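Local atomic coordinates of acyl-coenzyme A oxidase (Caenorhabditis elegans, PDB entry 5K3H), a protein that catalyses the FAD-dependent, oxygen-consuming desaturation of acyl-CoA side chains to trans-2-enoyl-CoA, the first step of peroxisomal beta-oxidation. Residues S60-Y65 with F641-E646; E70-S75 with Y245-N250; N102-G107 with E619-E624; S415-I420 with R626-R631. All blocks are in the same frame, centred on the assembly; numbering follows the deposited sequence.

Contact 1: residues S60-Y65 with F641-E646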
loop_
_atom_site.group_PDB
_atom_site.type_symbol
_atom_site.label_atom_id
_atom_site.label_comp_id
_atom_site.label_asym_id
_atom_site.label_seq_id
_atom_site.Cartn_x
_atom_site.Cartn_y
_atom_site.Cartn_z
ATOM N N SER B 60 10.037 -3.048 25.844
ATOM C CA SER B 60 9.382 -3.474 27.081
ATOM C C SER B 60 8.148 -4.318 26.790
ATOM O O SER B 60 7.799 -5.190 27.592
ATOM C CB SER B 60 9.009 -2.271 27.953
ATOM O OG SER B 60 8.196 -1.338 27.250
ATOM N N MET B 61 7.482 -4.085 25.664
ATOM C CA MET B 61 6.445 -4.988 25.177
ATOM C C MET B 61 6.392 -4.873 23.659
ATOM O O MET B 61 7.039 -3.995 23.074
ATOM C CB MET B 61 5.085 -4.660 25.802
ATOM C CG MET B 61 4.687 -3.222 25.711
ATOM S SD MET B 61 2.951 -3.015 26.139
ATOM C CE MET B 61 2.726 -4.391 27.271
ATOM N N PRO B 62 5.638 -5.752 22.984
ATOM C CA PRO B 62 5.507 -5.619 21.521
ATOM C C PRO B 62 4.995 -4.234 21.117
ATOM O O PRO B 62 3.947 -3.771 21.586
ATOM C CB PRO B 62 4.514 -6.729 21.155
ATOM C CG PRO B 62 4.772 -7.766 22.186
ATOM C CD PRO B 62 5.047 -7.017 23.460
ATOM N N LEU B 63 5.751 -3.574 20.231
ATOM C CA LEU B 63 5.397 -2.216 19.812
ATOM C C LEU B 63 3.969 -2.071 19.301
ATOM O O LEU B 63 3.361 -1.019 19.564
ATOM C CB LEU B 63 6.395 -1.700 18.765
ATOM C CG LEU B 63 7.862 -1.680 19.197
ATOM C CD1 LEU B 63 8.712 -0.847 18.245
ATOM C CD2 LEU B 63 8.031 -1.181 20.645
ATOM N N PRO B 64 3.381 -3.029 18.564
ATOM C CA PRO B 64 1.991 -2.835 18.118
ATOM C C PRO B 64 0.984 -2.799 19.265
ATOM O O PRO B 64 -0.159 -2.366 19.047
ATOM C CB PRO B 64 1.740 -4.041 17.202
ATOM C CG PRO B 64 3.086 -4.536 16.804
ATOM C CD PRO B 64 3.996 -4.218 17.931
ATOM N N TYR B 65 1.360 -3.231 20.477
ATOM C CA TYR B 65 0.437 -3.120 21.609
ATOM C C TYR B 65 0.270 -1.701 22.107
ATOM O O TYR B 65 -0.754 -1.413 22.726
ATOM C CB TYR B 65 0.896 -3.915 22.827
ATOM C CG TYR B 65 0.909 -5.413 22.740
ATOM C CD1 TYR B 65 0.482 -6.085 21.606
ATOM C CD2 TYR B 65 1.347 -6.156 23.829
ATOM C CE1 TYR B 65 0.514 -7.455 21.555
ATOM C CE2 TYR B 65 1.375 -7.519 23.791
ATOM C CZ TYR B 65 0.965 -8.171 22.658
ATOM O OH TYR B 65 0.999 -9.543 22.650
ATOM N N PHE B 641 -0.477 -17.302 18.925
ATOM C CA PHE B 641 -1.477 -17.467 19.974
ATOM C C PHE B 641 -1.093 -16.678 21.228
ATOM O O PHE B 641 -1.910 -15.924 21.770
ATOM C CB PHE B 641 -1.626 -18.954 20.277
ATOM C CG PHE B 641 -2.790 -19.288 21.152
ATOM C CD1 PHE B 641 -3.926 -18.480 21.160
ATOM C CD2 PHE B 641 -2.765 -20.429 21.948
ATOM C CE1 PHE B 641 -5.005 -18.790 21.976
ATOM C CE2 PHE B 641 -3.841 -20.751 22.761
ATOM C CZ PHE B 641 -4.960 -19.928 22.776
ATOM N N LYS B 642 0.171 -16.782 21.668
ATOM C CA LYS B 642 0.622 -15.971 22.798
ATOM C C LYS B 642 0.480 -14.487 22.508
ATOM O O LYS B 642 0.018 -13.718 23.367
ATOM C CB LYS B 642 2.081 -16.272 23.158
ATOM C CG LYS B 642 2.309 -17.575 23.888
ATOM C CD LYS B 642 3.772 -17.716 24.366
ATOM C CE LYS B 642 3.990 -19.070 25.104
ATOM N NZ LYS B 642 4.899 -20.024 24.393
ATOM N N TRP B 643 0.929 -14.055 21.319
ATOM C CA TRP B 643 0.858 -12.646 20.943
ATOM C C TRP B 643 -0.577 -12.115 21.019
ATOM O O TRP B 643 -0.805 -10.969 21.433
ATOM C CB TRP B 643 1.448 -12.474 19.536
ATOM C CG TRP B 643 1.668 -11.053 19.124
ATOM C CD1 TRP B 643 2.801 -10.301 19.322
ATOM C CD2 TRP B 643 0.748 -10.213 18.434
ATOM N NE1 TRP B 643 2.626 -9.040 18.815
ATOM C CE2 TRP B 643 1.379 -8.960 18.254
ATOM C CE3 TRP B 643 -0.549 -10.395 17.941
ATOM C CZ2 TRP B 643 0.752 -7.897 17.600
ATOM C CZ3 TRP B 643 -1.164 -9.344 17.294
ATOM C CH2 TRP B 643 -0.516 -8.110 17.131
ATOM N N ALA B 644 -1.545 -12.908 20.556
ATOM C CA ALA B 644 -2.958 -12.542 20.666
ATOM C C ALA B 644 -3.418 -12.525 22.120
ATOM O O ALA B 644 -4.021 -11.548 22.581
ATOM C CB ALA B 644 -3.818 -13.511 19.849
ATOM N N LYS B 645 -3.149 -13.610 22.855
ATOM C CA LYS B 645 -3.654 -13.722 24.222
ATOM C C LYS B 645 -3.156 -12.589 25.114
ATOM O O LYS B 645 -3.867 -12.173 26.033
ATOM C CB LYS B 645 -3.274 -15.079 24.816
ATOM C CG LYS B 645 -4.220 -16.191 24.384
ATOM C CD LYS B 645 -3.945 -17.486 25.130
ATOM C CE LYS B 645 -2.540 -17.968 24.813
ATOM N NZ LYS B 645 -2.236 -19.309 25.355
ATOM N N GLU B 646 -1.951 -12.078 24.857
ATOM C CA GLU B 646 -1.327 -11.040 25.670
ATOM C C GLU B 646 -1.576 -9.623 25.145
ATOM O O GLU B 646 -1.023 -8.660 25.695
ATOM C CB GLU B 646 0.179 -11.328 25.782
ATOM C CG GLU B 646 0.487 -12.620 26.559
ATOM C CD GLU B 646 1.948 -13.056 26.457
ATOM O OE1 GLU B 646 2.754 -12.266 25.922
ATOM O OE2 GLU B 646 2.297 -14.182 26.916
HETATM O O HOH W 1 3.304 -10.888 23.642
#

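Contact 2: residues E70-S75 with Y245-N250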
loop_
_atom_site.group_PDB
_atom_site.type_symbol
_atom_site.label_atom_id
_atom_site.label_comp_id
_atom_site.label_asym_id
_atom_site.label_seq_id
_atom_site.Cartn_x
_atom_site.Cartn_y
_atom_site.Cartn_z
ATOM N N GLU B 70 2.675 5.966 24.433
ATOM C CA GLU B 70 3.539 4.962 25.050
ATOM C C GLU B 70 4.783 4.694 24.202
ATOM O O GLU B 70 5.883 4.521 24.740
ATOM C CB GLU B 70 2.751 3.670 25.273
ATOM C CG GLU B 70 1.644 3.771 26.299
ATOM C CD GLU B 70 0.693 2.577 26.235
ATOM O OE1 GLU B 70 0.841 1.743 25.305
ATOM O OE2 GLU B 70 -0.223 2.474 27.095
ATOM N N LYS B 71 4.634 4.657 22.875
ATOM C CA LYS B 71 5.791 4.423 22.014
ATOM C C LYS B 71 6.835 5.519 22.183
ATOM O O LYS B 71 8.038 5.238 22.236
ATOM C CB LYS B 71 5.360 4.343 20.543
ATOM C CG LYS B 71 4.525 3.143 20.132
ATOM C CD LYS B 71 4.041 3.372 18.705
ATOM C CE LYS B 71 2.915 2.426 18.310
ATOM N NZ LYS B 71 3.291 1.491 17.234
ATOM N N ILE B 72 6.394 6.779 22.256
ATOM C CA ILE B 72 7.340 7.896 22.365
ATOM C C ILE B 72 8.074 7.871 23.714
ATOM O O ILE B 72 9.299 8.060 23.765
ATOM C CB ILE B 72 6.612 9.232 22.095
ATOM C CG1 ILE B 72 6.133 9.253 20.627
ATOM C CG2 ILE B 72 7.518 10.423 22.387
ATOM C CD1 ILE B 72 5.316 10.467 20.209
ATOM N N MET B 73 7.354 7.609 24.818
ATOM C CA MET B 73 8.006 7.415 26.121
ATOM C C MET B 73 9.054 6.299 26.071
ATOM O O MET B 73 10.187 6.469 26.536
ATOM C CB MET B 73 6.960 7.114 27.197
ATOM C CG MET B 73 6.349 8.358 27.835
ATOM S SD MET B 73 7.518 9.459 28.675
ATOM C CE MET B 73 7.732 8.600 30.242
ATOM N N GLU B 74 8.676 5.134 25.543
ATOM C CA GLU B 74 9.603 4.015 25.444
ATOM C C GLU B 74 10.816 4.381 24.593
ATOM O O GLU B 74 11.956 4.053 24.938
ATOM C CB GLU B 74 8.861 2.813 24.847
ATOM C CG GLU B 74 9.714 1.604 24.498
ATOM C CD GLU B 74 10.057 0.792 25.739
ATOM O OE1 GLU B 74 9.627 1.177 26.839
ATOM O OE2 GLU B 74 10.749 -0.230 25.632
ATOM N N SER B 75 10.589 5.069 23.475
ATOM C CA SER B 75 11.684 5.435 22.588
ATOM C C SER B 75 12.660 6.382 23.287
ATOM O O SER B 75 13.878 6.282 23.100
ATOM C CB SER B 75 11.101 6.047 21.297
ATOM O OG SER B 75 12.084 6.339 20.312
ATOM N N TYR B 245 5.330 5.570 11.150
ATOM C CA TYR B 245 6.469 6.387 11.575
ATOM C C TYR B 245 6.072 7.358 12.688
ATOM O O TYR B 245 6.489 8.513 12.698
ATOM C CB TYR B 245 7.038 7.149 10.374
ATOM C CG TYR B 245 8.475 7.547 10.530
ATOM C CD1 TYR B 245 9.432 6.592 10.846
ATOM C CD2 TYR B 245 8.888 8.854 10.308
ATOM C CE1 TYR B 245 10.758 6.926 10.975
ATOM C CE2 TYR B 245 10.236 9.207 10.425
ATOM C CZ TYR B 245 11.162 8.232 10.763
ATOM O OH TYR B 245 12.502 8.540 10.891
ATOM N N ASN B 246 5.241 6.898 13.617
ATOM C CA ASN B 246 4.536 7.806 14.511
ATOM C C ASN B 246 5.303 8.149 15.780
ATOM O O ASN B 246 4.820 8.971 16.567
ATOM C CB ASN B 246 3.174 7.228 14.859
ATOM C CG ASN B 246 2.153 7.522 13.782
ATOM O OD1 ASN B 246 1.856 8.688 13.519
ATOM N ND2 ASN B 246 1.621 6.475 13.139
ATOM N N ILE B 247 6.488 7.564 15.989
ATOM C CA ILE B 247 7.330 7.974 17.106
ATOM C C ILE B 247 8.038 9.288 16.804
ATOM O O ILE B 247 8.436 10.002 17.731
ATOM C CB ILE B 247 8.308 6.838 17.461
ATOM C CG1 ILE B 247 7.515 5.573 17.830
ATOM C CG2 ILE B 247 9.282 7.268 18.559
ATOM C CD1 ILE B 247 8.342 4.340 18.204
ATOM N N VAL B 248 8.213 9.619 15.528
ATOM C CA VAL B 248 8.729 10.917 15.119
ATOM C C VAL B 248 7.613 11.944 15.231
ATOM O O VAL B 248 6.530 11.779 14.658
ATOM C CB VAL B 248 9.290 10.852 13.693
ATOM C CG1 VAL B 248 9.494 12.267 13.124
ATOM C CG2 VAL B 248 10.598 10.088 13.692
ATOM N N ASP B 249 7.889 13.023 15.953
ATOM C CA ASP B 249 6.935 14.096 16.206
ATOM C C ASP B 249 7.151 15.197 15.164
ATOM O O ASP B 249 7.789 16.230 15.398
ATOM C CB ASP B 249 7.120 14.595 17.633
ATOM C CG ASP B 249 8.598 14.877 17.953
ATOM O OD1 ASP B 249 9.404 13.910 17.927
ATOM O OD2 ASP B 249 8.961 16.062 18.201
ATOM N N ASN B 250 6.590 14.966 13.985
ATOM C CA ASN B 250 6.682 15.950 12.920
ATOM C C ASN B 250 5.922 17.203 13.307
ATOM O O ASN B 250 4.811 17.123 13.831
ATOM C CB ASN B 250 6.138 15.355 11.627
ATOM C CG ASN B 250 6.923 14.158 11.170
ATOM O OD1 ASN B 250 6.776 13.065 11.691
ATOM N ND2 ASN B 250 7.774 14.368 10.182
#

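Contact 3: residues N102-G107 with E619-E624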
loop_
_atom_site.group_PDB
_atom_site.type_symbol
_atom_site.label_atom_id
_atom_site.label_comp_id
_atom_site.label_asym_id
_atom_site.label_seq_id
_atom_site.Cartn_x
_atom_site.Cartn_y
_atom_site.Cartn_z
ATOM N N ASN B 102 20.860 1.187 16.198
ATOM C CA ASN B 102 19.561 1.841 16.273
ATOM C C ASN B 102 18.446 0.942 15.736
ATOM O O ASN B 102 17.340 0.931 16.293
ATOM C CB ASN B 102 19.602 3.190 15.549
ATOM C CG ASN B 102 20.277 4.316 16.400
ATOM O OD1 ASN B 102 20.491 4.178 17.624
ATOM N ND2 ASN B 102 20.621 5.418 15.740
ATOM N N ASN B 103 18.709 0.178 14.663
ATOM C CA ASN B 103 17.682 -0.721 14.116
ATOM C C ASN B 103 17.252 -1.770 15.136
ATOM O O ASN B 103 16.059 -2.067 15.253
ATOM C CB ASN B 103 18.191 -1.442 12.864
ATOM C CG ASN B 103 18.393 -0.529 11.689
ATOM O OD1 ASN B 103 17.722 0.492 11.545
ATOM N ND2 ASN B 103 19.337 -0.895 10.827
ATOM N N GLU B 104 18.222 -2.373 15.846
ATOM C CA GLU B 104 17.928 -3.337 16.908
ATOM C C GLU B 104 17.154 -2.682 18.045
ATOM O O GLU B 104 16.127 -3.200 18.504
ATOM C CB GLU B 104 19.231 -3.927 17.469
ATOM C CG GLU B 104 19.912 -4.995 16.635
ATOM C CD GLU B 104 19.665 -6.410 17.155
ATOM O OE1 GLU B 104 19.122 -6.581 18.273
ATOM O OE2 GLU B 104 19.965 -7.361 16.399
ATOM N N VAL B 105 17.653 -1.553 18.536
ATOM C CA VAL B 105 17.118 -0.947 19.752
ATOM C C VAL B 105 15.937 -0.039 19.440
ATOM O O VAL B 105 14.853 -0.219 19.995
ATOM C CB VAL B 105 18.258 -0.215 20.515
ATOM C CG1 VAL B 105 17.746 0.609 21.689
ATOM C CG2 VAL B 105 19.249 -1.233 21.043
ATOM N N LEU B 106 16.084 0.887 18.496
ATOM C CA LEU B 106 15.051 1.896 18.292
ATOM C C LEU B 106 14.020 1.504 17.236
ATOM O O LEU B 106 12.868 1.941 17.327
ATOM C CB LEU B 106 15.703 3.245 17.942
ATOM C CG LEU B 106 16.619 3.876 19.035
ATOM C CD1 LEU B 106 17.375 5.114 18.562
ATOM C CD2 LEU B 106 15.851 4.196 20.336
ATOM N N GLY B 107 14.387 0.654 16.264
ATOM C CA GLY B 107 13.433 0.175 15.284
ATOM C C GLY B 107 13.218 1.143 14.136
ATOM O O GLY B 107 14.044 2.005 13.847
ATOM N N GLU B 619 20.824 -11.416 8.072
ATOM C CA GLU B 619 21.069 -11.640 9.488
ATOM C C GLU B 619 20.377 -10.591 10.361
ATOM O O GLU B 619 21.011 -9.793 11.051
ATOM C CB GLU B 619 22.575 -11.726 9.728
ATOM C CG GLU B 619 23.139 -12.955 9.043
ATOM C CD GLU B 619 24.563 -13.193 9.377
ATOM O OE1 GLU B 619 25.306 -12.198 9.554
ATOM O OE2 GLU B 619 24.939 -14.371 9.482
ATOM N N PHE B 620 19.038 -10.638 10.314
ATOM C CA PHE B 620 18.179 -9.851 11.199
ATOM C C PHE B 620 17.724 -10.717 12.368
ATOM O O PHE B 620 17.056 -11.743 12.165
ATOM C CB PHE B 620 16.958 -9.323 10.462
ATOM C CG PHE B 620 17.282 -8.509 9.261
ATOM C CD1 PHE B 620 18.194 -7.453 9.337
ATOM C CD2 PHE B 620 16.664 -8.764 8.055
ATOM C CE1 PHE B 620 18.490 -6.693 8.234
ATOM C CE2 PHE B 620 16.969 -8.004 6.947
ATOM C CZ PHE B 620 17.885 -6.973 7.047
ATOM N N SER B 621 18.054 -10.290 13.586
ATOM C CA SER B 621 17.535 -10.960 14.766
ATOM C C SER B 621 16.041 -10.671 14.919
ATOM O O SER B 621 15.499 -9.734 14.324
ATOM C CB SER B 621 18.295 -10.493 16.005
ATOM O OG SER B 621 17.977 -9.145 16.308
ATOM N N ASP B 622 15.369 -11.507 15.722
ATOM C CA ASP B 622 13.963 -11.267 16.043
ATOM C C ASP B 622 13.781 -9.931 16.732
ATOM O O ASP B 622 12.797 -9.219 16.478
ATOM C CB ASP B 622 13.418 -12.390 16.930
ATOM C CG ASP B 622 13.042 -13.603 16.150
ATOM O OD1 ASP B 622 12.954 -13.448 14.912
ATOM O OD2 ASP B 622 12.855 -14.698 16.746
ATOM N N ARG B 623 14.723 -9.558 17.606
ATOM C CA ARG B 623 14.605 -8.263 18.265
ATOM C C ARG B 623 14.609 -7.128 17.244
ATOM O O ARG B 623 13.962 -6.099 17.459
ATOM C CB ARG B 623 15.727 -8.083 19.296
ATOM C CG ARG B 623 15.537 -8.904 20.621
ATOM C CD ARG B 623 16.478 -8.445 21.746
ATOM N NE ARG B 623 17.739 -7.998 21.149
ATOM C CZ ARG B 623 18.750 -8.805 20.818
ATOM N NH1 ARG B 623 18.667 -10.116 21.042
ATOM N NH2 ARG B 623 19.846 -8.298 20.264
ATOM N N GLU B 624 15.309 -7.293 16.122
ATOM C CA GLU B 624 15.268 -6.260 15.088
ATOM C C GLU B 624 14.032 -6.384 14.206
ATOM O O GLU B 624 13.379 -5.376 13.899
ATOM C CB GLU B 624 16.530 -6.316 14.225
ATOM C CG GLU B 624 16.557 -5.294 13.112
ATOM C CD GLU B 624 17.820 -5.364 12.261
ATOM O OE1 GLU B 624 18.727 -6.151 12.570
ATOM O OE2 GLU B 624 17.902 -4.632 11.264
HETATM O O HOH W 2 20.366 -3.489 10.404
#

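Contact 4: residues S415-I420 with R626-R631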
loop_
_atom_site.group_PDB
_atom_site.type_symbol
_atom_site.label_atom_id
_atom_site.label_comp_id
_atom_site.label_asym_id
_atom_site.label_seq_id
_atom_site.Cartn_x
_atom_site.Cartn_y
_atom_site.Cartn_z
ATOM N N SER B 415 -2.545 -8.827 10.177
ATOM C CA SER B 415 -2.288 -8.604 11.584
ATOM C C SER B 415 -1.044 -7.748 11.778
ATOM O O SER B 415 -0.128 -7.742 10.942
ATOM C CB SER B 415 -2.106 -9.953 12.285
ATOM O OG SER B 415 -1.784 -9.793 13.658
ATOM N N MET B 416 -1.014 -7.000 12.887
ATOM C CA MET B 416 0.265 -6.388 13.225
ATOM C C MET B 416 1.282 -7.417 13.687
ATOM O O MET B 416 2.441 -7.057 13.931
ATOM C CB MET B 416 0.125 -5.302 14.275
ATOM C CG MET B 416 -0.659 -4.084 13.825
ATOM S SD MET B 416 -0.175 -3.343 12.241
ATOM C CE MET B 416 1.593 -3.137 12.483
ATOM N N ALA B 417 0.874 -8.676 13.844
ATOM C CA ALA B 417 1.822 -9.746 14.140
ATOM C C ALA B 417 2.744 -10.065 12.961
ATOM O O ALA B 417 3.782 -10.715 13.161
ATOM C CB ALA B 417 1.071 -11.006 14.586
ATOM N N SER B 418 2.369 -9.677 11.731
ATOM C CA SER B 418 3.276 -9.821 10.596
ATOM C C SER B 418 4.265 -8.663 10.530
ATOM O O SER B 418 5.397 -8.839 10.063
ATOM C CB SER B 418 2.500 -9.883 9.301
ATOM O OG SER B 418 2.205 -8.561 8.900
ATOM N N TYR B 419 3.825 -7.471 10.931
ATOM C CA TYR B 419 4.553 -6.205 11.022
ATOM C C TYR B 419 4.786 -5.559 9.666
ATOM O O TYR B 419 5.323 -4.448 9.631
ATOM C CB TYR B 419 5.902 -6.339 11.748
ATOM C CG TYR B 419 6.354 -5.045 12.393
ATOM C CD1 TYR B 419 5.539 -4.380 13.323
ATOM C CD2 TYR B 419 7.583 -4.478 12.085
ATOM C CE1 TYR B 419 5.927 -3.204 13.916
ATOM C CE2 TYR B 419 7.986 -3.290 12.685
ATOM C CZ TYR B 419 7.140 -2.666 13.594
ATOM O OH TYR B 419 7.516 -1.487 14.192
ATOM N N ILE B 420 4.355 -6.177 8.560
ATOM C CA ILE B 420 4.699 -5.690 7.224
ATOM C C ILE B 420 3.980 -4.389 6.892
ATOM O O ILE B 420 4.531 -3.529 6.186
ATOM C CB ILE B 420 4.388 -6.779 6.182
ATOM C CG1 ILE B 420 5.260 -8.012 6.445
ATOM C CG2 ILE B 420 4.664 -6.257 4.798
ATOM C CD1 ILE B 420 4.919 -9.195 5.574
ATOM N N ARG B 626 11.016 -7.884 14.492
ATOM C CA ARG B 626 9.795 -7.504 15.192
ATOM C C ARG B 626 8.538 -8.109 14.574
ATOM O O ARG B 626 7.458 -7.513 14.626
ATOM C CB ARG B 626 9.678 -5.986 15.272
ATOM C CG ARG B 626 10.542 -5.426 16.377
ATOM C CD ARG B 626 10.694 -3.918 16.334
ATOM N NE ARG B 626 11.502 -3.458 17.463
ATOM C CZ ARG B 626 12.806 -3.190 17.421
ATOM N NH1 ARG B 626 13.477 -3.315 16.283
ATOM N NH2 ARG B 626 13.434 -2.789 18.525
ATOM N N SER B 627 8.634 -9.320 14.031
ATOM C CA SER B 627 7.512 -9.957 13.358
ATOM C C SER B 627 7.306 -11.336 13.942
ATOM O O SER B 627 8.265 -12.102 14.063
ATOM C CB SER B 627 7.751 -10.074 11.850
ATOM O OG SER B 627 6.785 -10.916 11.229
ATOM N N VAL B 628 6.060 -11.646 14.307
ATOM C CA VAL B 628 5.730 -12.993 14.764
ATOM C C VAL B 628 5.772 -13.976 13.619
ATOM O O VAL B 628 6.322 -15.071 13.754
ATOM C CB VAL B 628 4.352 -13.022 15.453
ATOM C CG1 VAL B 628 3.989 -14.467 15.836
ATOM C CG2 VAL B 628 4.383 -12.126 16.688
ATOM N N LEU B 629 5.176 -13.617 12.478
ATOM C CA LEU B 629 5.170 -14.550 11.355
ATOM C C LEU B 629 6.582 -14.793 10.843
ATOM O O LEU B 629 6.887 -15.891 10.359
ATOM C CB LEU B 629 4.283 -14.039 10.215
ATOM C CG LEU B 629 2.790 -13.749 10.389
ATOM C CD1 LEU B 629 2.180 -13.567 9.008
ATOM C CD2 LEU B 629 2.062 -14.853 11.140
ATOM N N GLY B 630 7.476 -13.816 10.993
ATOM C CA GLY B 630 8.816 -14.015 10.478
ATOM C C GLY B 630 9.833 -14.426 11.521
ATOM O O GLY B 630 11.031 -14.228 11.320
ATOM N N ARG B 631 9.371 -15.022 12.623
ATOM C CA ARG B 631 10.267 -15.544 13.654
ATOM C C ARG B 631 11.383 -16.384 13.065
ATOM O O ARG B 631 11.144 -17.231 12.197
ATOM C CB ARG B 631 9.488 -16.409 14.635
ATOM C CG ARG B 631 8.760 -15.642 15.687
ATOM C CD ARG B 631 7.981 -16.588 16.577
ATOM N NE ARG B 631 8.890 -17.443 17.333
ATOM C CZ ARG B 631 9.434 -17.086 18.495
ATOM N NH1 ARG B 631 9.165 -15.889 18.999
ATOM N NH2 ARG B 631 10.257 -17.918 19.143
HETATM O O HOH W 3 4.589 -8.094 14.929
#

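Contact 1: residues S60-Y65 with F641-E646
Tyr65 and Trp643 meet where the short 3-10 segment 63-65, closing the loop 60-65, faces the last turn of helix 636-645. The backbones stay well apart: the nearest CA atoms, those of Pro62 and Trp643, are 8.4 Å from each other, so side chains must bridge the gap. Tyr65 N bonds to Pro62 O and folds the loop back on itself, which lays Pro62 CB over the centre of one face of the Tyr65 ring.

From there the phenol reaches across, and its hydroxyl donates to Trp643 O at 2.6 Å. The donor oxygen lies in the carbonyl plane, on a lone pair of Trp643 O, at 122° to the C=O bond. The same hydroxyl accepts a bond from a water that also donates to Glu646 OE1, so the oxygen is gripped from two directions and the ring is fixed at its far end. Glu646 CB packs against Tyr65 OH at 3.7 Å.

Trp643 holds its CG anti to the backbone N (chi1 -169°), which swings the indole back along the phenol. Tyr65 CE1 sits 3.7 Å from Trp643 CE2, over one indole face; the phenol and five-membered indole ring are inclined at 50°, an oblique pair neither stacked nor edge-to-face. Pro64 CB touches the edge of the indole at Trp643 CZ2, 4.0 Å away, while Pro62 CB approaches Trp643 NE1.

The contact ties the loop between helices 38-52 and 68-85 to helix 636-645 near the protein surface; Trp643 also packs on Val628, and on Ile239 of the second subunit, whose Phe252 meets Phe641 edge-to-face.

Contact 2: residues E70-S75 with Y245-N250
Ile247 packs against one side of helix 68-85, and each of its branches has its own partner there. CG2, anti to the backbone N, meets Ser75, with Ile247 CG2 3.4 Å from Ser75 OG. CG1 leans in the other direction, onto the beta carbon of Lys71, where Ile247 CG1 and Lys71 CB are 3.7 Å apart. Between these two helix residues comes Ile72, whose CG1 lies 3.8 Å from Ile247 O and whose CD1 reaches Asn246 O at 4.0 Å. No hydrogen bond crosses; the fit is one of shape. An alanine in place of Ile247 would remove both branches and would probably leave a gap beside Lys71 CB and Ser75 CB.

The second shell sets this side chain in position. A type I turn from Tyr245 to Val248 presents Ile247, and its backbone is bonded to that of Glu109. Glu109 also takes the ammonium of Lys71 in a salt bridge, while Asn246 OD1 accepts from the backbone N of Lys242, and the backbone O of Asn246 from Arg68 NE.

The turn connects antiparallel strands 234-238 and 251-255, so the contact lodges the beta domain against helix 68-85 of the N-terminal helical region, beside helix 114-127.

Contact 3: residues N102-G107 with E619-E624
A helix N-cap makes up one half of this contact: Ser621 caps helix 622-625 and is itself gripped by Glu104, near the end of helix 97-105. Ser621 OG accepts from Glu624 N at 3.3 Å, the capping bond, and donates its proton to Glu104 OE2 at 2.7 Å. That donor comes in from above the carboxylate plane, 40° out of it. The other oxygen, Glu104 OE1, meets Arg623 NH2 at 2.7 Å in a salt bridge; the hydrogen bond within it is weak and strongly bent (N-H...O angle 117°), and the guanidinium crosses the carboxylate at a slant.

The Glu104 chain bends sharply at its second torsion (chi2 -102°), which carries its carboxylate toward both partners. Thr48 OG1 also bonds to Glu104 OE2, and Arg623 NH2 to the Thr48 carbonyl, so helix 38-52 holds both ends of the salt bridge.

Asn103 and Glu624 extend in the same direction, flank to flank. Glu624 OE2 is 3.6 Å from Asn103 CB, a water joins it to Asn103 ND2, and its strongest partner is Tyr308 OH on helix 300-319. Glu624 OE1 lies 4.2 Å from Glu104 OE2; the nearby arginine and hydroxyls would probably ease that like-charge approach.

Serine at the N-cap, its hydroxyl turned back onto the N-H three residues on, is a classic helix start, here built into the junction of N-terminal and C-terminal helical regions.

Contact 4: residues S415-I420 with R626-R631
Tyr419 and Arg626 run alongside each other, with Arg626 CB over one face of the phenol ring, 4.3 Å from its centroid and 19° off the normal: a CH-pi contact. Their polar ends then part, Tyr419 OH going to Glu109 and the Arg626 guanidinium to Asp59 and the carbonyls of Asn103 and Glu104.

Next along, Ser627 sets its hydroxyl anti to the backbone N (chi1 169°), and OG donates to Ser418 O at 2.8 Å from above the carbonyl plane. The same oxygen accepts from Gly630 N, an ST motif that braces the turn 628-631. An alanine at Ser627 would lack this hydroxyl and would probably cost Ser418 O and Gly630 N the partner they share and let the turn 628-631 shift.

Ala417 O takes two backbone donors, Val628 N at 2.7 Å and Leu629 N at 3.3 Å. Apolar contacts flank this pair: Ala417 CB faces Val628 CB at 3.9 Å, and Leu629 CD1 covers Ser418 CB at 3.7 Å.

Leu629 also lies about 8 Å, side chain to side chain, from the FAD-binding Arg320, placing the joined loops near the cofactor site. The loops, before helix 420-428 and after helix 622-625, are flanked by helices 636-645 and 300-319.

Along the chain, contact 1 closes the widest loop, and contacts 2, 3 and 4 are nested within it; contact 2 is complete before contact 4 opens, while contact 3 alternates with both. Contacts 1 and 4 are neighbours, their centres 11 Å apart, and share the indole of Trp643, which belongs to one and borders the other. Contacts 3 and 4, 13 Å apart, are joined by Arg626. Contact 2 stands 17 to 20 Å from the others, yet Glu74 on helix 68-85 bonds to Ser60 of contact 1. Together they fasten the N-terminal helices to the beta domain and to the C-terminal helices, with contacts 1, 2 and 4 also touching the second subunit of the dimer.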